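Local coordinates for LAIR1 ecotodomain from MGD21 antibody (Homo sapiens, PDB 7JZK), which serves as the LAIR1-derived immunoglobulin domain of an antibody and binds the V2 domain of a Plasmodium RIFIN, at residues V22-R27 against D91-V96; E40-Y45 against L75-Y80; E49-T54 against S59-R64. One frame throughout, in Å; residues are numbered along the deposited sequence.

Interaction 1. Residues V22-R27 against D91-V96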
loop_
_atom_site.group_PDB
_atom_site.type_symbol
_atom_site.label_atom_id
_atom_site.label_comp_id
_atom_site.label_asym_id
_atom_site.label_seq_id
_atom_site.Cartn_x
_atom_site.Cartn_y
_atom_site.Cartn_z
ATOM N N VAL A 22 21.646 -3.559 -0.630
ATOM C CA VAL A 22 21.622 -2.356 -1.459
ATOM C C VAL A 22 20.824 -1.294 -0.719
ATOM O O VAL A 22 19.937 -1.612 0.069
ATOM C CB VAL A 22 21.027 -2.630 -2.863
ATOM C CG1 VAL A 22 19.530 -2.854 -2.785
ATOM C CG2 VAL A 22 21.311 -1.468 -3.808
ATOM N N THR A 23 21.181 -0.024 -0.923
ATOM C CA THR A 23 20.438 1.077 -0.318
ATOM C C THR A 23 20.114 2.146 -1.357
ATOM O O THR A 23 21.017 2.677 -2.016
ATOM C CB THR A 23 21.212 1.710 0.842
ATOM O OG1 THR A 23 21.756 0.677 1.674
ATOM C CG2 THR A 23 20.274 2.582 1.672
ATOM N N PHE A 24 18.831 2.481 -1.473
ATOM C CA PHE A 24 18.385 3.575 -2.322
ATOM C C PHE A 24 18.342 4.832 -1.478
ATOM O O PHE A 24 17.689 4.857 -0.431
ATOM C CB PHE A 24 16.997 3.283 -2.903
ATOM C CG PHE A 24 16.961 2.083 -3.789
ATOM C CD1 PHE A 24 16.566 0.860 -3.296
ATOM C CD2 PHE A 24 17.377 2.169 -5.099
ATOM C CE1 PHE A 24 16.559 -0.256 -4.096
ATOM C CE2 PHE A 24 17.362 1.065 -5.913
ATOM C CZ PHE A 24 16.960 -0.157 -5.406
ATOM N N VAL A 25 19.016 5.873 -1.954
ATOM C CA VAL A 25 19.113 7.170 -1.290
ATOM C C VAL A 25 18.336 8.176 -2.122
ATOM O O VAL A 25 18.642 8.393 -3.305
ATOM C CB VAL A 25 20.573 7.619 -1.110
ATOM C CG1 VAL A 25 20.638 8.893 -0.273
ATOM C CG2 VAL A 25 21.411 6.501 -0.484
ATOM N N CYS A 26 17.304 8.742 -1.513
ATOM C CA CYS A 26 16.453 9.745 -2.125
ATOM C C CYS A 26 16.819 11.108 -1.560
ATOM O O CYS A 26 16.857 11.284 -0.336
ATOM C CB CYS A 26 14.987 9.434 -1.843
ATOM S SG CYS A 26 14.402 7.950 -2.622
ATOM N N ARG A 27 17.112 12.057 -2.439
ATOM C CA ARG A 27 17.520 13.390 -2.019
ATOM C C ARG A 27 16.588 14.438 -2.585
ATOM O O ARG A 27 16.214 14.384 -3.763
ATOM C CB ARG A 27 18.957 13.688 -2.407
ATOM C CG ARG A 27 19.933 13.042 -1.447
ATOM C CD ARG A 27 21.338 13.517 -1.686
ATOM N NE ARG A 27 22.321 12.432 -1.634
ATOM C CZ ARG A 27 22.465 11.473 -2.546
ATOM N NH1 ARG A 27 23.406 10.549 -2.382
ATOM N NH2 ARG A 27 21.670 11.416 -3.611
ATOM N N ASP A 91 13.873 10.527 -11.994
ATOM C CA ASP A 91 14.079 9.541 -13.038
ATOM C C ASP A 91 14.167 8.145 -12.427
ATOM O O ASP A 91 14.548 7.990 -11.264
ATOM C CB ASP A 91 15.358 9.854 -13.815
ATOM C CG ASP A 91 15.091 10.726 -15.028
ATOM O OD1 ASP A 91 14.049 11.423 -15.033
ATOM O OD2 ASP A 91 15.918 10.733 -15.972
ATOM N N TYR A 92 13.792 7.129 -13.213
ATOM C CA TYR A 92 13.900 5.743 -12.774
ATOM C C TYR A 92 15.352 5.300 -12.752
ATOM O O TYR A 92 16.163 5.705 -13.579
ATOM C CB TYR A 92 13.116 4.786 -13.693
ATOM C CG TYR A 92 11.624 4.756 -13.435
ATOM C CD1 TYR A 92 10.751 5.394 -14.295
ATOM C CD2 TYR A 92 11.094 4.136 -12.322
ATOM C CE1 TYR A 92 9.385 5.406 -14.066
ATOM C CE2 TYR A 92 9.719 4.136 -12.082
ATOM C CZ TYR A 92 8.869 4.776 -12.961
ATOM O OH TYR A 92 7.507 4.820 -12.769
ATOM N N LEU A 93 15.638 4.399 -11.829
ATOM C CA LEU A 93 16.934 3.784 -11.610
ATOM C C LEU A 93 16.734 2.279 -11.729
ATOM O O LEU A 93 15.824 1.733 -11.092
ATOM C CB LEU A 93 17.429 4.118 -10.203
ATOM C CG LEU A 93 18.871 3.887 -9.778
ATOM C CD1 LEU A 93 19.745 4.966 -10.371
ATOM C CD2 LEU A 93 18.980 3.871 -8.263
ATOM N N GLU A 94 17.554 1.603 -12.546
ATOM C CA GLU A 94 17.437 0.157 -12.725
ATOM C C GLU A 94 18.397 -0.566 -11.786
ATOM O O GLU A 94 19.607 -0.347 -11.835
ATOM C CB GLU A 94 17.729 -0.285 -14.155
ATOM C CG GLU A 94 17.411 -1.775 -14.416
ATOM C CD GLU A 94 17.789 -2.212 -15.821
ATOM O OE1 GLU A 94 17.019 -2.945 -16.460
ATOM O OE2 GLU A 94 18.860 -1.798 -16.307
ATOM N N LEU A 95 17.859 -1.455 -10.964
ATOM C CA LEU A 95 18.646 -2.311 -10.096
ATOM C C LEU A 95 18.842 -3.641 -10.801
ATOM O O LEU A 95 17.866 -4.284 -11.206
ATOM C CB LEU A 95 17.956 -2.520 -8.747
ATOM C CG LEU A 95 18.515 -3.687 -7.929
ATOM C CD1 LEU A 95 19.906 -3.341 -7.435
ATOM C CD2 LEU A 95 17.608 -4.037 -6.771
ATOM N N VAL A 96 20.096 -4.040 -10.956
ATOM C CA VAL A 96 20.453 -5.304 -11.569
ATOM C C VAL A 96 21.001 -6.187 -10.467
ATOM O O VAL A 96 21.853 -5.748 -9.686
ATOM C CB VAL A 96 21.476 -5.107 -12.700
ATOM C CG1 VAL A 96 21.852 -6.456 -13.322
ATOM C CG2 VAL A 96 20.895 -4.178 -13.750
#

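Interaction 2. Residues E40-Y45 against L75-Y80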
loop_
_atom_site.group_PDB
_atom_site.type_symbol
_atom_site.label_atom_id
_atom_site.label_comp_id
_atom_site.label_asym_id
_atom_site.label_seq_id
_atom_site.Cartn_x
_atom_site.Cartn_y
_atom_site.Cartn_z
ATOM N N GLU A 40 8.389 0.185 -10.498
ATOM C CA GLU A 40 7.989 0.464 -11.897
ATOM C C GLU A 40 6.523 0.893 -11.916
ATOM O O GLU A 40 6.127 1.580 -12.846
ATOM C CB GLU A 40 8.235 -0.781 -12.740
ATOM C CG GLU A 40 9.084 -1.826 -12.046
ATOM C CD GLU A 40 8.312 -2.736 -11.108
ATOM O OE1 GLU A 40 7.082 -2.802 -11.239
ATOM O OE2 GLU A 40 8.941 -3.352 -10.240
ATOM N N ARG A 41 5.756 0.468 -10.920
ATOM C CA ARG A 41 4.348 0.874 -10.832
ATOM C C ARG A 41 4.089 1.801 -9.652
ATOM O O ARG A 41 4.658 1.562 -8.590
ATOM C CB ARG A 41 3.417 -0.316 -11.043
ATOM C CG ARG A 41 3.242 -0.684 -12.508
ATOM C CD ARG A 41 3.085 -2.171 -12.734
ATOM N NE ARG A 41 4.098 -2.957 -12.051
ATOM C CZ ARG A 41 4.206 -4.277 -12.147
ATOM N NH1 ARG A 41 5.154 -4.917 -11.486
ATOM N NH2 ARG A 41 3.360 -4.951 -12.903
ATOM N N ASN A 42 3.229 2.794 -9.858
ATOM C CA ASN A 42 2.900 3.856 -8.877
ATOM C C ASN A 42 2.325 3.264 -7.604
ATOM O O ASN A 42 2.529 3.858 -6.557
ATOM C CB ASN A 42 1.763 4.690 -9.473
ATOM C CG ASN A 42 2.102 6.136 -9.739
ATOM O OD1 ASN A 42 3.173 6.604 -9.379
ATOM N ND2 ASN A 42 1.186 6.847 -10.371
ATOM N N TYR A 43 1.578 2.183 -7.726
ATOM C CA TYR A 43 0.891 1.566 -6.570
ATOM C C TYR A 43 1.798 0.678 -5.725
ATOM O O TYR A 43 1.347 0.217 -4.700
ATOM C CB TYR A 43 -0.381 0.878 -7.058
ATOM C CG TYR A 43 -0.235 -0.033 -8.250
ATOM C CD1 TYR A 43 -0.535 0.411 -9.525
ATOM C CD2 TYR A 43 0.160 -1.348 -8.099
ATOM C CE1 TYR A 43 -0.423 -0.423 -10.622
ATOM C CE2 TYR A 43 0.277 -2.197 -9.183
ATOM C CZ TYR A 43 -0.016 -1.730 -10.449
ATOM O OH TYR A 43 0.095 -2.553 -11.526
ATOM N N LEU A 44 3.000 0.399 -6.187
ATOM C CA LEU A 44 3.960 -0.382 -5.381
ATOM C C LEU A 44 4.957 0.613 -4.798
ATOM O O LEU A 44 5.771 1.147 -5.548
ATOM C CB LEU A 44 4.600 -1.428 -6.286
ATOM C CG LEU A 44 3.628 -2.299 -7.072
ATOM C CD1 LEU A 44 4.369 -3.125 -8.109
ATOM C CD2 LEU A 44 2.841 -3.198 -6.140
ATOM N N TYR A 45 4.826 0.895 -3.506
ATOM C CA TYR A 45 5.655 1.958 -2.901
ATOM C C TYR A 45 5.947 1.757 -1.419
ATOM O O TYR A 45 5.226 1.013 -0.767
ATOM C CB TYR A 45 5.018 3.321 -3.175
ATOM C CG TYR A 45 3.678 3.639 -2.571
ATOM C CD1 TYR A 45 2.572 3.818 -3.379
ATOM C CD2 TYR A 45 3.532 3.856 -1.215
ATOM C CE1 TYR A 45 1.342 4.156 -2.849
ATOM C CE2 TYR A 45 2.307 4.179 -0.665
ATOM C CZ TYR A 45 1.210 4.333 -1.487
ATOM O OH TYR A 45 0.008 4.661 -0.949
ATOM N N LEU A 75 13.020 -1.314 -11.725
ATOM C CA LEU A 75 13.040 0.134 -11.592
ATOM C C LEU A 75 12.545 0.658 -10.239
ATOM O O LEU A 75 11.615 0.112 -9.654
ATOM C CB LEU A 75 12.217 0.737 -12.730
ATOM C CG LEU A 75 12.849 0.874 -14.131
ATOM C CD1 LEU A 75 13.632 -0.318 -14.606
ATOM C CD2 LEU A 75 11.820 1.276 -15.145
ATOM N N PHE A 76 13.192 1.734 -9.761
ATOM C CA PHE A 76 12.885 2.450 -8.525
ATOM C C PHE A 76 12.998 3.949 -8.790
ATOM O O PHE A 76 13.799 4.377 -9.618
ATOM C CB PHE A 76 13.840 2.094 -7.357
ATOM C CG PHE A 76 13.797 0.641 -6.937
ATOM C CD1 PHE A 76 14.549 -0.317 -7.618
ATOM C CD2 PHE A 76 13.017 0.229 -5.850
ATOM C CE1 PHE A 76 14.520 -1.649 -7.230
ATOM C CE2 PHE A 76 12.991 -1.104 -5.455
ATOM C CZ PHE A 76 13.739 -2.045 -6.148
ATOM N N ARG A 77 12.205 4.757 -8.080
ATOM C CA ARG A 77 12.324 6.210 -8.228
ATOM C C ARG A 77 11.786 6.886 -6.973
ATOM O O ARG A 77 11.074 6.276 -6.180
ATOM C CB ARG A 77 11.597 6.718 -9.474
ATOM C CG ARG A 77 10.111 6.913 -9.291
ATOM C CD ARG A 77 9.497 7.320 -10.593
ATOM N NE ARG A 77 8.039 7.354 -10.531
ATOM C CZ ARG A 77 7.271 7.775 -11.540
ATOM N NH1 ARG A 77 7.831 8.192 -12.675
ATOM N NH2 ARG A 77 5.951 7.797 -11.418
ATOM N N CYS A 78 12.133 8.153 -6.795
ATOM C CA CYS A 78 11.752 8.864 -5.585
ATOM C C CYS A 78 10.724 9.937 -5.885
ATOM O O CYS A 78 10.634 10.468 -6.998
ATOM C CB CYS A 78 12.952 9.514 -4.880
ATOM S SG CYS A 78 14.380 8.425 -4.605
ATOM N N ILE A 79 9.924 10.227 -4.872
ATOM C CA ILE A 79 9.034 11.372 -4.921
ATOM C C ILE A 79 8.864 11.836 -3.487
ATOM O O ILE A 79 8.904 11.037 -2.553
ATOM C CB ILE A 79 7.690 11.020 -5.600
ATOM C CG1 ILE A 79 6.819 12.261 -5.791
ATOM C CG2 ILE A 79 6.955 9.981 -4.811
ATOM C CD1 ILE A 79 5.536 11.958 -6.498
ATOM N N TYR A 80 8.734 13.132 -3.290
ATOM C CA TYR A 80 8.629 13.599 -1.925
ATOM C C TYR A 80 7.441 14.528 -1.811
ATOM O O TYR A 80 6.928 15.049 -2.806
ATOM C CB TYR A 80 9.907 14.287 -1.443
ATOM C CG TYR A 80 10.243 15.571 -2.150
ATOM C CD1 TYR A 80 11.126 15.577 -3.217
ATOM C CD2 TYR A 80 9.705 16.787 -1.734
ATOM C CE1 TYR A 80 11.446 16.729 -3.855
ATOM C CE2 TYR A 80 10.014 17.944 -2.375
ATOM C CZ TYR A 80 10.884 17.918 -3.437
ATOM O OH TYR A 80 11.210 19.094 -4.088
#

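Interaction 3. Residues E49-T54 against S59-R64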
loop_
_atom_site.group_PDB
_atom_site.type_symbol
_atom_site.label_atom_id
_atom_site.label_comp_id
_atom_site.label_asym_id
_atom_site.label_seq_id
_atom_site.Cartn_x
_atom_site.Cartn_y
_atom_site.Cartn_z
ATOM N N GLU A 49 9.042 8.820 6.847
ATOM C CA GLU A 49 9.127 10.180 7.345
ATOM C C GLU A 49 10.402 10.432 8.133
ATOM O O GLU A 49 10.615 11.555 8.581
ATOM C CB GLU A 49 7.910 10.535 8.202
ATOM C CG GLU A 49 6.606 10.590 7.444
ATOM C CD GLU A 49 5.506 11.227 8.276
ATOM O OE1 GLU A 49 4.452 10.590 8.511
ATOM O OE2 GLU A 49 5.706 12.383 8.706
ATOM N N ASP A 50 11.261 9.434 8.305
ATOM C CA ASP A 50 12.556 9.706 8.919
ATOM C C ASP A 50 13.441 10.274 7.812
ATOM O O ASP A 50 14.186 9.558 7.140
ATOM C CB ASP A 50 13.151 8.451 9.547
ATOM C CG ASP A 50 14.571 8.672 10.102
ATOM O OD1 ASP A 50 14.964 9.833 10.395
ATOM O OD2 ASP A 50 15.312 7.670 10.216
ATOM N N VAL A 51 13.361 11.590 7.629
ATOM C CA VAL A 51 14.173 12.309 6.651
ATOM C C VAL A 51 15.241 13.074 7.415
ATOM O O VAL A 51 14.929 13.831 8.342
ATOM C CB VAL A 51 13.319 13.265 5.795
ATOM C CG1 VAL A 51 12.430 12.479 4.825
ATOM C CG2 VAL A 51 12.443 14.128 6.685
ATOM N N SER A 52 16.498 12.867 7.054
ATOM C CA SER A 52 17.590 13.494 7.778
ATOM C C SER A 52 18.106 14.653 6.938
ATOM O O SER A 52 18.489 14.467 5.777
ATOM C CB SER A 52 18.702 12.492 8.102
ATOM O OG SER A 52 18.877 11.542 7.069
ATOM N N GLN A 53 18.079 15.850 7.513
ATOM C CA GLN A 53 18.590 17.038 6.837
ATOM C C GLN A 53 20.109 16.989 6.897
ATOM O O GLN A 53 20.696 17.183 7.961
ATOM C CB GLN A 53 18.056 18.298 7.499
ATOM C CG GLN A 53 18.691 19.528 6.979
ATOM C CD GLN A 53 18.347 20.719 7.814
ATOM O OE1 GLN A 53 17.195 20.900 8.212
ATOM N NE2 GLN A 53 19.345 21.549 8.091
ATOM N N THR A 54 20.755 16.721 5.766
ATOM C CA THR A 54 22.209 16.601 5.795
ATOM C C THR A 54 22.898 17.963 5.787
ATOM O O THR A 54 23.861 18.180 6.533
ATOM C CB THR A 54 22.676 15.767 4.602
ATOM O OG1 THR A 54 22.664 16.581 3.426
ATOM C CG2 THR A 54 21.732 14.605 4.379
ATOM N N SER A 59 18.179 17.330 1.970
ATOM C CA SER A 59 17.763 16.284 2.901
ATOM C C SER A 59 17.611 14.979 2.153
ATOM O O SER A 59 17.391 14.957 0.935
ATOM C CB SER A 59 16.437 16.601 3.638
ATOM O OG SER A 59 15.324 16.637 2.764
ATOM N N GLU A 60 17.721 13.889 2.896
ATOM C CA GLU A 60 17.725 12.596 2.258
ATOM C C GLU A 60 16.957 11.602 3.107
ATOM O O GLU A 60 16.662 11.840 4.281
ATOM C CB GLU A 60 19.151 12.091 2.026
ATOM C CG GLU A 60 19.787 11.521 3.270
ATOM C CD GLU A 60 21.126 10.859 2.995
ATOM O OE1 GLU A 60 21.544 9.990 3.798
ATOM O OE2 GLU A 60 21.751 11.199 1.967
ATOM N N ALA A 61 16.621 10.491 2.466
ATOM C CA ALA A 61 15.972 9.363 3.107
ATOM C C ALA A 61 16.545 8.111 2.475
ATOM O O ALA A 61 16.847 8.093 1.276
ATOM C CB ALA A 61 14.454 9.398 2.947
ATOM N N ARG A 62 16.687 7.065 3.280
ATOM C CA ARG A 62 17.350 5.850 2.847
ATOM C C ARG A 62 16.385 4.675 2.953
ATOM O O ARG A 62 15.709 4.513 3.976
ATOM C CB ARG A 62 18.577 5.620 3.725
ATOM C CG ARG A 62 19.534 6.784 3.635
ATOM C CD ARG A 62 20.907 6.478 4.177
ATOM N NE ARG A 62 21.838 6.668 3.080
ATOM C CZ ARG A 62 23.126 6.932 3.213
ATOM N NH1 ARG A 62 23.666 7.049 4.421
ATOM N NH2 ARG A 62 23.869 7.086 2.123
ATOM N N PHE A 63 16.333 3.848 1.906
ATOM C CA PHE A 63 15.526 2.625 1.882
ATOM C C PHE A 63 16.496 1.489 1.608
ATOM O O PHE A 63 17.090 1.440 0.528
ATOM C CB PHE A 63 14.441 2.673 0.799
ATOM C CG PHE A 63 13.563 3.899 0.857
ATOM C CD1 PHE A 63 13.989 5.107 0.308
ATOM C CD2 PHE A 63 12.306 3.845 1.438
ATOM C CE1 PHE A 63 13.194 6.221 0.360
ATOM C CE2 PHE A 63 11.508 4.972 1.483
ATOM C CZ PHE A 63 11.960 6.157 0.940
ATOM N N ARG A 64 16.675 0.585 2.566
ATOM C CA ARG A 64 17.738 -0.401 2.455
ATOM C C ARG A 64 17.169 -1.817 2.393
ATOM O O ARG A 64 16.367 -2.208 3.244
ATOM C CB ARG A 64 18.687 -0.281 3.641
ATOM C CG ARG A 64 19.520 -1.536 3.845
ATOM C CD ARG A 64 20.211 -1.542 5.216
ATOM N NE ARG A 64 20.895 -2.817 5.380
ATOM C CZ ARG A 64 22.191 -2.999 5.142
ATOM N NH1 ARG A 64 22.723 -4.202 5.297
ATOM N NH2 ARG A 64 22.957 -1.976 4.762
#

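Interaction 1. Residues V22-R27 against D91-V96
With chi1 at -63°, F24 sets its ring beside its own backbone N and anti to the carbonyl carbon, and it meets two leucines, L93 and L95, whose CG atoms both stand anti to the backbone N. The ring is approached at its edge: L93 CD2 lies in the ring plane, 3.9 Å from F24 CD2, while L95 CD2 comes up near that plane at 4.2 Å from F24 CZ, its side chain at about a right angle to the phenylalanine. One residue pair along, V22 CG2 reaches L95 CD1 at 4.3 Å, so L95 uses one methyl for each neighbour. The strand axes run antiparallel (176°) but 10.5 Å apart, a distance bridged by side chains and not by backbone. Flat and branched hydrocarbons suit this place: alternate residues of each strand turn inward, and the contact between them is purely apolar, while the backbone of 22-27 bonds to neighbouring strands of its own sheet, as F24 does with F63. F76 also meets the F24 ring, while I8 touches F24 and L93. C26, on the same strand, forms the disulfide to C78. Two beta sheets packed face to face and joined by such a disulfide are the hallmark of the immunoglobulin beta sandwich.

Interaction 2. Residues E40-Y45 against L75-Y80
E40 lies against L75 by backbone and by methylene: E40 N stands 3.3 Å from L75 O, at too poor an angle for a hydrogen bond, and E40 CG lies 4.1 Å from L75 CB. Further along, the amide of N42 comes up to the guanidinium edge of R77, the two planes 58° apart. The extended chain of R77, straight from CG to NE, carries its charged end out from the strand to that meeting. There the arginine has a stronger partner, for its NE forms a salt bridge with E38, just ahead of the loop, and Y92 and Q89 pack against its side chain.

On the loop side, E40 bends at chi2 (83°), which swings its carboxylate back toward R41. R41 NH1 donates to E40 OE1 at 2.9 Å, meeting the oxygen on its syn side but 33° out of the carboxylate plane, and NE adds a weak bond to the same oxygen. A type I beta turn from R41 to L44 follows, closed by L44 N to R41 O at 3.1 Å. Within the turn, Y43 O and Y43 OH bond to R92 and Q86 of the Rifin chain, and just after it Y45 makes a cation-pi contact with that same R92.

Glutamate suits its place by setting its methylene against the backbone and CB of L75 and offering charge to arginine. The segments thus touch only lightly, with no hydrogen bond or salt bridge between them, while the charges are largely matched within the loop or with E38, which would probably favour their ionised forms.

Interaction 3. Residues E49-T54 against S59-R64
A beta hairpin at the edge of the four-stranded sheet joins these segments, strand 52-55 being an outermost strand of that sheet within the chain. S52 and E60 form its antiparallel hydrogen-bonded pair: S52 N donates to E60 O and E60 N returns a bond to S52 O, both at 3.0 Å. Q53 and S59 follow as a non-hydrogen-bonded pair, where S59 CB rests 3.9 Å from Q53 CA. Two CA-H...O contacts supplement the bonds, V51 CA to E60 O and S59 CA to S52 O.

On the face carrying S52 and E60, the glutamate's CG takes the position between backbone N and carbonyl carbon (chi1 79°) and the chain then runs straight. Its flank receives S52 OG at 3.9 Å from E60 CG and T54 CG2 at 3.8 Å from the same carbon, the threonine crossing the glutamate at about a right angle. The methyl thus lies against methylene, while T54 OG1 bonds to the E58 carbonyl. Long, charged E60 suits this outer face: its OE1 sits 3.3 Å above the R62 guanidinium, off its centre, an attraction of charges with no N-H aimed at the oxygen.

V51 CG1 meets A61 CB at 4.1 Å, and F35 packs on both; small A61 fits this close spacing. S59, on the same face as Q53, sends OG to the carbonyl of P29. With 58-65 pairing in turn to 22-28, this is the edge hairpin of the four-stranded sheet of an immunoglobulin sandwich, consistent with its D and E strands.

Overall arrangement
After strands 7-11 and 15-16 the chain runs through 22-27, whose partner 91-96 arrives only near the end, so interaction 1 closes the longest loop and joins the two sheets through the core. Within that loop lies interaction 2, between the turn at 40-45 and strand 75-80, and within that in turn interaction 3, the short hairpin of 49-54 and 59-64; none cross. Strand 58-65 pairs with 22-28, placing interaction 3 beside interaction 1 in one sheet; strand 74-82 pairs with 85-97, so the strand of interaction 2 lies beside that of interaction 1 in the other. The C26-C78 disulfide ties interactions 1 and 2 across the sandwich, while interactions 2 and 3 lie on opposite sides of its centre.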